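Local coordinates for protein beta-phosphoglucomutase (Clostridium difficile, PDB 4GIB) that probably interconverts beta-D-glucose 1-phosphate and beta-D-glucose 6-phosphate, as a magnesium-dependent phosphomutase of the HAD-like superfamily, at residues N189-E194 and F209-G214; G199-N204 and L219-L224. One frame throughout, in Å; residues are numbered along the deposited sequence.

Contact 1: N189-E194 and F209-G214. With NA (sodium ion), chain D.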
ATOM      1  N   ASN A 189     -11.824 -11.263  10.308  1.00 31.48           N
ATOM      2  CA  ASN A 189     -10.993 -11.205  11.505  1.00 31.37           C
ATOM      3  C   ASN A 189      -9.655 -10.533  11.233  1.00 29.65           C
ATOM      4  O   ASN A 189      -8.728 -10.632  12.039  1.00 28.72           O
ATOM      5  CB  ASN A 189     -10.794 -12.613  12.047  1.00 33.78           C
ATOM      6  CG  ASN A 189     -12.107 -13.270  12.441  1.00 37.71           C
ATOM      7  OD1 ASN A 189     -12.371 -14.419  12.087  1.00 38.97           O
ATOM      8  ND2 ASN A 189     -12.959 -12.517  13.134  1.00 38.91           N
ATOM      9  N   CYS A 190      -9.573  -9.838  10.097  1.00 27.51           N
ATOM     10  CA  CYS A 190      -8.361  -9.152   9.691  1.00 26.92           C
ATOM     11  C   CYS A 190      -8.469  -7.656   9.884  1.00 24.77           C
ATOM     12  O   CYS A 190      -9.551  -7.105   9.852  1.00 24.93           O
ATOM     13  CB  CYS A 190      -8.061  -9.422   8.210  1.00 27.03           C
ATOM     14  SG  CYS A 190      -7.637 -11.101   7.854  1.00 27.84           S
ATOM     15  N   ILE A 191      -7.320  -7.017  10.100  1.00 25.72           N
ATOM     16  CA  ILE A 191      -7.221  -5.570  10.257  1.00 25.27           C
ATOM     17  C   ILE A 191      -6.382  -5.152   9.064  1.00 24.71           C
ATOM     18  O   ILE A 191      -5.307  -5.727   8.841  1.00 23.64           O
ATOM     19  CB  ILE A 191      -6.398  -5.124  11.513  1.00 25.43           C
ATOM     20  CG1 ILE A 191      -6.844  -5.801  12.812  1.00 29.47           C
ATOM     21  CG2 ILE A 191      -6.441  -3.591  11.656  1.00 21.77           C
ATOM     22  CD1 ILE A 191      -7.904  -5.077  13.602  1.00 32.09           C
ATOM     23  N   GLY A 192      -6.858  -4.180   8.298  1.00 23.62           N
ATOM     24  CA  GLY A 192      -6.109  -3.653   7.158  1.00 22.62           C
ATOM     25  C   GLY A 192      -5.688  -2.216   7.484  1.00 23.01           C
ATOM     26  O   GLY A 192      -6.541  -1.398   7.895  1.00 19.81           O
ATOM     27  N   ILE A 193      -4.389  -1.914   7.323  1.00 20.86           N
ATOM     28  CA  ILE A 193      -3.840  -0.570   7.595  1.00 20.55           C
ATOM     29  C   ILE A 193      -3.368   0.138   6.306  1.00 22.09           C
ATOM     30  O   ILE A 193      -2.612  -0.431   5.507  1.00 21.68           O
ATOM     31  CB  ILE A 193      -2.717  -0.624   8.631  1.00 20.15           C
ATOM     32  CG1 ILE A 193      -3.225  -1.382   9.874  1.00 19.92           C
ATOM     33  CG2 ILE A 193      -2.230   0.776   8.937  1.00 18.13           C
ATOM     34  CD1 ILE A 193      -2.403  -1.212  11.099  1.00 19.56           C
ATOM     35  N   GLU A 194      -3.772   1.401   6.145  1.00 23.54           N
ATOM     36  CA  GLU A 194      -3.525   2.134   4.904  1.00 23.68           C
ATOM     37  C   GLU A 194      -3.552   3.665   5.096  1.00 23.98           C
ATOM     38  O   GLU A 194      -4.063   4.155   6.111  1.00 24.79           O
ATOM     39  CB  GLU A 194      -4.621   1.667   3.943  1.00 23.51           C
ATOM     40  CG  GLU A 194      -4.652   2.212   2.587  1.00 28.21           C
ATOM     41  CD  GLU A 194      -3.380   1.994   1.817  1.00 32.08           C
ATOM     42  OE1 GLU A 194      -2.319   2.500   2.275  1.00 35.13           O
ATOM     43  OE2 GLU A 194      -3.449   1.367   0.728  1.00 27.66           O
ATOM     44  N   PHE A 209     -11.492  -4.861   8.967  1.00 22.33           N
ATOM     45  CA  PHE A 209     -11.490  -3.675   9.811  1.00 23.17           C
ATOM     46  C   PHE A 209     -10.457  -2.730   9.204  1.00 22.73           C
ATOM     47  O   PHE A 209      -9.304  -3.094   9.068  1.00 22.80           O
ATOM     48  CB  PHE A 209     -11.156  -4.056  11.255  1.00 24.57           C
ATOM     49  CG  PHE A 209     -11.070  -2.895  12.201  1.00 22.49           C
ATOM     50  CD1 PHE A 209     -12.182  -2.130  12.485  1.00 26.59           C
ATOM     51  CD2 PHE A 209      -9.891  -2.613  12.858  1.00 21.64           C
ATOM     52  CE1 PHE A 209     -12.114  -1.067  13.387  1.00 28.17           C
ATOM     53  CE2 PHE A 209      -9.809  -1.561  13.762  1.00 23.52           C
ATOM     54  CZ  PHE A 209     -10.920  -0.784  14.023  1.00 27.10           C
ATOM     55  N   SER A 210     -10.882  -1.529   8.807  1.00 22.40           N
ATOM     56  CA  SER A 210      -9.979  -0.609   8.136  1.00 21.23           C
ATOM     57  C   SER A 210      -9.407   0.436   9.095  1.00 21.68           C
ATOM     58  O   SER A 210     -10.141   1.038   9.885  1.00 22.89           O
ATOM     59  CB  SER A 210     -10.688   0.058   6.953  1.00 22.24           C
ATOM     60  OG  SER A 210     -11.785   0.878   7.380  1.00 22.62           O
ATOM     61  N   VAL A 211      -8.087   0.606   9.043  1.00 21.30           N
ATOM     62  CA  VAL A 211      -7.385   1.609   9.853  1.00 21.96           C
ATOM     63  C   VAL A 211      -6.685   2.571   8.893  1.00 22.09           C
ATOM     64  O   VAL A 211      -5.830   2.159   8.076  1.00 20.64           O
ATOM     65  CB  VAL A 211      -6.345   0.986  10.786  1.00 22.76           C
ATOM     66  CG1 VAL A 211      -5.679   2.073  11.657  1.00 21.64           C
ATOM     67  CG2 VAL A 211      -6.990  -0.099  11.657  1.00 23.24           C
ATOM     68  N   GLY A 212      -7.078   3.839   8.974  1.00 22.45           N
ATOM     69  CA  GLY A 212      -6.522   4.891   8.135  1.00 23.04           C
ATOM     70  C   GLY A 212      -5.525   5.735   8.908  1.00 24.25           C
ATOM     71  O   GLY A 212      -5.710   6.018  10.105  1.00 21.09           O
ATOM     72  N   VAL A 213      -4.452   6.127   8.223  1.00 25.75           N
ATOM     73  CA  VAL A 213      -3.398   6.938   8.823  1.00 25.56           C
ATOM     74  C   VAL A 213      -3.189   8.203   8.028  1.00 26.38           C
ATOM     75  O   VAL A 213      -2.695   8.157   6.901  1.00 25.99           O
ATOM     76  CB  VAL A 213      -2.051   6.186   8.862  1.00 26.27           C
ATOM     77  CG1 VAL A 213      -0.984   7.059   9.507  1.00 28.83           C
ATOM     78  CG2 VAL A 213      -2.192   4.884   9.612  1.00 24.35           C
ATOM     79  N   GLY A 214      -3.547   9.339   8.625  1.00 28.23           N
ATOM     80  CA  GLY A 214      -3.388  10.628   7.976  1.00 29.23           C
ATOM     81  C   GLY A 214      -4.580  11.536   8.206  1.00 31.24           C
ATOM     82  O   GLY A 214      -5.190  11.515   9.275  1.00 30.92           O
TER
HETATM   83 NA    NA D 302      -0.573   3.419   1.238  0.50 23.52          NA
HETATM   84  O   HOH W   1      -0.476   3.926  -0.861  1.00 41.35           O

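Contact 2: G199-N204 and L219-L224. With NA (sodium ion), chain C.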
ATOM      1  N   GLY A 199      -7.262   2.648  -0.791  1.00 24.71           N
ATOM      2  CA  GLY A 199      -6.863   1.495  -0.015  1.00 24.03           C
ATOM      3  C   GLY A 199      -7.863   1.183   1.070  1.00 22.96           C
ATOM      4  O   GLY A 199      -8.165   0.005   1.318  1.00 23.52           O
ATOM      5  N   ILE A 200      -8.363   2.229   1.728  1.00 22.71           N
ATOM      6  CA  ILE A 200      -9.389   2.083   2.750  1.00 21.04           C
ATOM      7  C   ILE A 200     -10.618   1.467   2.124  1.00 22.30           C
ATOM      8  O   ILE A 200     -11.217   0.594   2.732  1.00 22.23           O
ATOM      9  CB  ILE A 200      -9.794   3.433   3.421  1.00 22.55           C
ATOM     10  CG1 ILE A 200      -8.654   3.995   4.263  1.00 20.47           C
ATOM     11  CG2 ILE A 200     -11.012   3.246   4.348  1.00 21.21           C
ATOM     12  CD1 ILE A 200      -8.215   3.082   5.372  1.00 23.37           C
ATOM     13  N   ASP A 201     -11.007   1.909   0.913  1.00 23.93           N
ATOM     14  CA  ASP A 201     -12.185   1.331   0.248  1.00 24.77           C
ATOM     15  C   ASP A 201     -11.950  -0.153  -0.056  1.00 25.04           C
ATOM     16  O   ASP A 201     -12.858  -0.966   0.102  1.00 26.08           O
ATOM     17  CB  ASP A 201     -12.587   2.105  -1.026  1.00 28.04           C
ATOM     18  CG  ASP A 201     -13.248   3.480  -0.726  1.00 31.02           C
ATOM     19  OD1 ASP A 201     -13.508   3.808   0.453  1.00 31.91           O
ATOM     20  OD2 ASP A 201     -13.504   4.236  -1.683  1.00 33.43           O
ATOM     21  N   ALA A 202     -10.730  -0.500  -0.478  1.00 23.83           N
ATOM     22  CA  ALA A 202     -10.361  -1.883  -0.768  1.00 23.39           C
ATOM     23  C   ALA A 202     -10.473  -2.770   0.494  1.00 22.31           C
ATOM     24  O   ALA A 202     -11.003  -3.896   0.443  1.00 20.82           O
ATOM     25  CB  ALA A 202      -8.931  -1.941  -1.359  1.00 23.27           C
ATOM     26  N   ILE A 203      -9.963  -2.253   1.611  1.00 21.68           N
ATOM     27  CA  ILE A 203     -10.034  -2.941   2.902  1.00 21.64           C
ATOM     28  C   ILE A 203     -11.499  -3.187   3.308  1.00 22.58           C
ATOM     29  O   ILE A 203     -11.881  -4.318   3.597  1.00 23.45           O
ATOM     30  CB  ILE A 203      -9.296  -2.149   4.038  1.00 19.78           C
ATOM     31  CG1 ILE A 203      -7.801  -2.046   3.753  1.00 22.34           C
ATOM     32  CG2 ILE A 203      -9.454  -2.849   5.387  1.00 17.15           C
ATOM     33  CD1 ILE A 203      -7.062  -1.032   4.674  1.00 21.06           C
ATOM     34  N   ASN A 204     -12.323  -2.144   3.330  1.00 24.22           N
ATOM     35  CA  ASN A 204     -13.754  -2.339   3.680  1.00 25.82           C
ATOM     36  C   ASN A 204     -14.435  -3.274   2.672  1.00 26.18           C
ATOM     37  O   ASN A 204     -15.277  -4.091   3.031  1.00 27.97           O
ATOM     38  CB  ASN A 204     -14.510  -1.008   3.757  1.00 25.18           C
ATOM     39  CG  ASN A 204     -14.024  -0.108   4.897  1.00 27.79           C
ATOM     40  OD1 ASN A 204     -13.577  -0.593   5.941  1.00 24.17           O
ATOM     41  ND2 ASN A 204     -14.145   1.212   4.708  1.00 22.74           N
ATOM     42  N   LEU A 219      -9.777  10.250   4.816  1.00 32.54           N
ATOM     43  CA  LEU A 219      -9.884   8.859   5.239  1.00 30.90           C
ATOM     44  C   LEU A 219     -11.174   8.586   6.037  1.00 30.50           C
ATOM     45  O   LEU A 219     -11.237   7.634   6.808  1.00 26.44           O
ATOM     46  CB  LEU A 219      -8.640   8.471   6.050  1.00 29.33           C
ATOM     47  CG  LEU A 219      -7.296   8.713   5.341  1.00 30.43           C
ATOM     48  CD1 LEU A 219      -6.139   8.519   6.312  1.00 28.68           C
ATOM     49  CD2 LEU A 219      -7.127   7.826   4.085  1.00 26.63           C
ATOM     50  N   LYS A 220     -12.204   9.402   5.804  1.00 32.68           N
ATOM     51  CA  LYS A 220     -13.501   9.277   6.492  1.00 34.36           C
ATOM     52  C   LYS A 220     -14.184   7.906   6.489  1.00 32.89           C
ATOM     53  O   LYS A 220     -14.978   7.622   7.381  1.00 34.01           O
ATOM     54  CB  LYS A 220     -14.528  10.253   5.910  1.00 37.30           C
ATOM     55  CG  LYS A 220     -14.389  11.681   6.330  1.00 40.64           C
ATOM     56  CD  LYS A 220     -15.725  12.416   6.135  1.00 49.36           C
ATOM     57  CE  LYS A 220     -16.286  12.349   4.709  1.00 52.55           C
ATOM     58  NZ  LYS A 220     -15.471  13.108   3.729  1.00 57.77           N
ATOM     59  N   LYS A 221     -13.928   7.084   5.479  1.00 30.74           N
ATOM     60  CA  LYS A 221     -14.592   5.785   5.392  1.00 30.69           C
ATOM     61  C   LYS A 221     -13.907   4.681   6.191  1.00 27.90           C
ATOM     62  O   LYS A 221     -14.381   3.563   6.249  1.00 27.25           O
ATOM     63  CB  LYS A 221     -14.791   5.410   3.921  1.00 33.14           C
ATOM     64  CG  LYS A 221     -15.762   6.406   3.246  1.00 36.71           C
ATOM     65  CD  LYS A 221     -15.937   6.208   1.756  1.00 41.27           C
ATOM     66  CE  LYS A 221     -16.966   7.213   1.222  1.00 43.29           C
ATOM     67  NZ  LYS A 221     -17.193   7.089  -0.243  1.00 47.39           N
ATOM     68  N   ALA A 222     -12.809   5.017   6.847  1.00 26.89           N
ATOM     69  CA  ALA A 222     -12.096   4.067   7.659  1.00 25.49           C
ATOM     70  C   ALA A 222     -12.884   3.798   8.939  1.00 25.85           C
ATOM     71  O   ALA A 222     -13.614   4.649   9.417  1.00 28.96           O
ATOM     72  CB  ALA A 222     -10.705   4.590   7.968  1.00 24.13           C
ATOM     73  N   ASN A 223     -12.737   2.598   9.483  1.00 26.21           N
ATOM     74  CA  ASN A 223     -13.417   2.217  10.709  1.00 25.87           C
ATOM     75  C   ASN A 223     -12.740   2.909  11.873  1.00 26.54           C
ATOM     76  O   ASN A 223     -13.373   3.200  12.897  1.00 27.15           O
ATOM     77  CB  ASN A 223     -13.388   0.705  10.862  1.00 24.99           C
ATOM     78  CG  ASN A 223     -14.127   0.003   9.745  1.00 24.82           C
ATOM     79  OD1 ASN A 223     -13.632  -0.969   9.161  1.00 23.67           O
ATOM     80  ND2 ASN A 223     -15.310   0.503   9.418  1.00 26.60           N
ATOM     81  N   LEU A 224     -11.452   3.199  11.678  1.00 24.69           N
ATOM     82  CA  LEU A 224     -10.634   3.916  12.635  1.00 25.00           C
ATOM     83  C   LEU A 224      -9.590   4.756  11.885  1.00 24.82           C
ATOM     84  O   LEU A 224      -8.965   4.306  10.905  1.00 22.57           O
ATOM     85  CB  LEU A 224      -9.932   2.951  13.594  1.00 24.61           C
ATOM     86  CG  LEU A 224      -8.916   3.601  14.545  1.00 27.26           C
ATOM     87  CD1 LEU A 224      -9.612   4.601  15.498  1.00 26.46           C
ATOM     88  CD2 LEU A 224      -8.139   2.533  15.333  1.00 25.57           C
TER
HETATM   89 NA    NA C 301     -14.699  -2.392   7.430  1.00 24.07          NA
HETATM   90  O   HOH W   2     -15.958  -3.531   5.764  1.00 18.98           O
HETATM   91  O   HOH W   3     -16.694  -1.309   6.923  1.00 29.09           O

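Contact 1: N189-E194 and F209-G214
Ile191 and Phe209 lie side by side on one face of the parallel sheet, CD1 of Ile191 pressing obliquely on the ring at Phe209 CD2, 3.3 Å away. The neighbouring strands 190-194 and 209-213 belong to the Rossmann-like core of a HAD domain and are the two strands of a right-handed beta-alpha-beta unit whose crossover is helix 197-205. The other branch of Ile191, CG2, stands anti to the backbone N and meets Val211 CG2 at 3.5 Å. Ile193 continues the row: its CG1 runs beside Val211 CB, and its CG2 lies 4.2 Å from Val213 CG2. Helix 234-247 covers the start of this face, Tyr241 touching Ile191 and Tyr244 meeting the Phe209 ring.

Five backbone hydrogen bonds join the strands in parallel register. Gly192 and Glu194 each give their N-H and their carbonyl to the partner strand; the bond from Gly192 N to Phe209 O is 2.8 Å long and nearly straight (174°). On the face away from Ile191 and Phe209, Ser210 packs against Ile200 and Ile203 of helix 197-205, and its OG hydrogen-bonds to Asn204 OD1. At the polar end, Glu194 bends at chi2, carrying the carboxylate away from the 209-213 strand. Lys170 forms a salt bridge with OE2, while Asp32 OD2, Asp195 OD1, the backbone O of Asp34 and a water complete the shell of the sodium ion that Glu194 OE1 binds at 2.2 Å.

Contact 2: G199-N204 and L219-L224
A sodium site ties the C-terminal part of helix 197-205 to the loop that leads into strand 224-226. Asn204 OD1 binds the ion at 2.6 Å and Asn223 OD1 at 2.5 Å; two waters and the carbonyl of Met208 complete the five ligands. The two asparagine side chains slide past each other in opposite directions, their amide planes 48° apart, and the ion bridges two carbonyl oxygens that would otherwise tend to repel. Asn223 OD1 also accepts the backbone N-H of Ser210. One of the waters also donates to Asn204 O, so this residue holds the ion directly by its side chain and indirectly by its backbone.

Asn204 uses the other end of its amide as well. ND2 donates to Lys221 O at 2.8 Å, a bent bond (141°) that reaches the carbonyl from above its plane. With metal ligation at OD1, this grip at ND2 fixes the rotation of the amide. The receiving carbonyl lies in a type I beta turn, Leu219 to Ala222, within the connection between the last two strands of the HAD core sheet. Ile200, one helical turn before Asn204, packs on that turn: CG2, anti to the backbone N, rests 3.6 Å from Ala222 N, and CD1 meets Ala222 CB at 3.9 Å. Leu219 comes across Ile200 at about a right angle, its CD2 4.1 Å from Ile200 CG1. Toward solvent, the extended Lys221 crosses Asp201 so that its methylene CD lies 3.7 Å from Asp201 OD1; the opposite charges stay apart, with 4.9 Å between Asp201 OD2 and Lys221 NZ.

How the contacts relate
Contacts 1 and 2 adjoin, their centres about 7 Å apart, and their segments alternate along the chain: helix 197-205 follows strand 190-194 and precedes strand 209-213. Ser210 lies at their junction, its OG 2.7 Å from Asn204 OD1 and 3.2 Å from Ala222 CA. Gly212 N and Leu224 O, 2.7 Å apart, probably bond where the loop of contact 2 joins the sheet, and Ile203 CD1 packs 3.3 Å from Gly192 O. Each contact holds a different sodium: that of Glu194 occupies the predicted magnesium site beside Asp32, the predicted nucleophile, whereas the sodium of Asn204 and Asn223 is a second ion, bound where helix 197-205 meets the loop before strand 224-226.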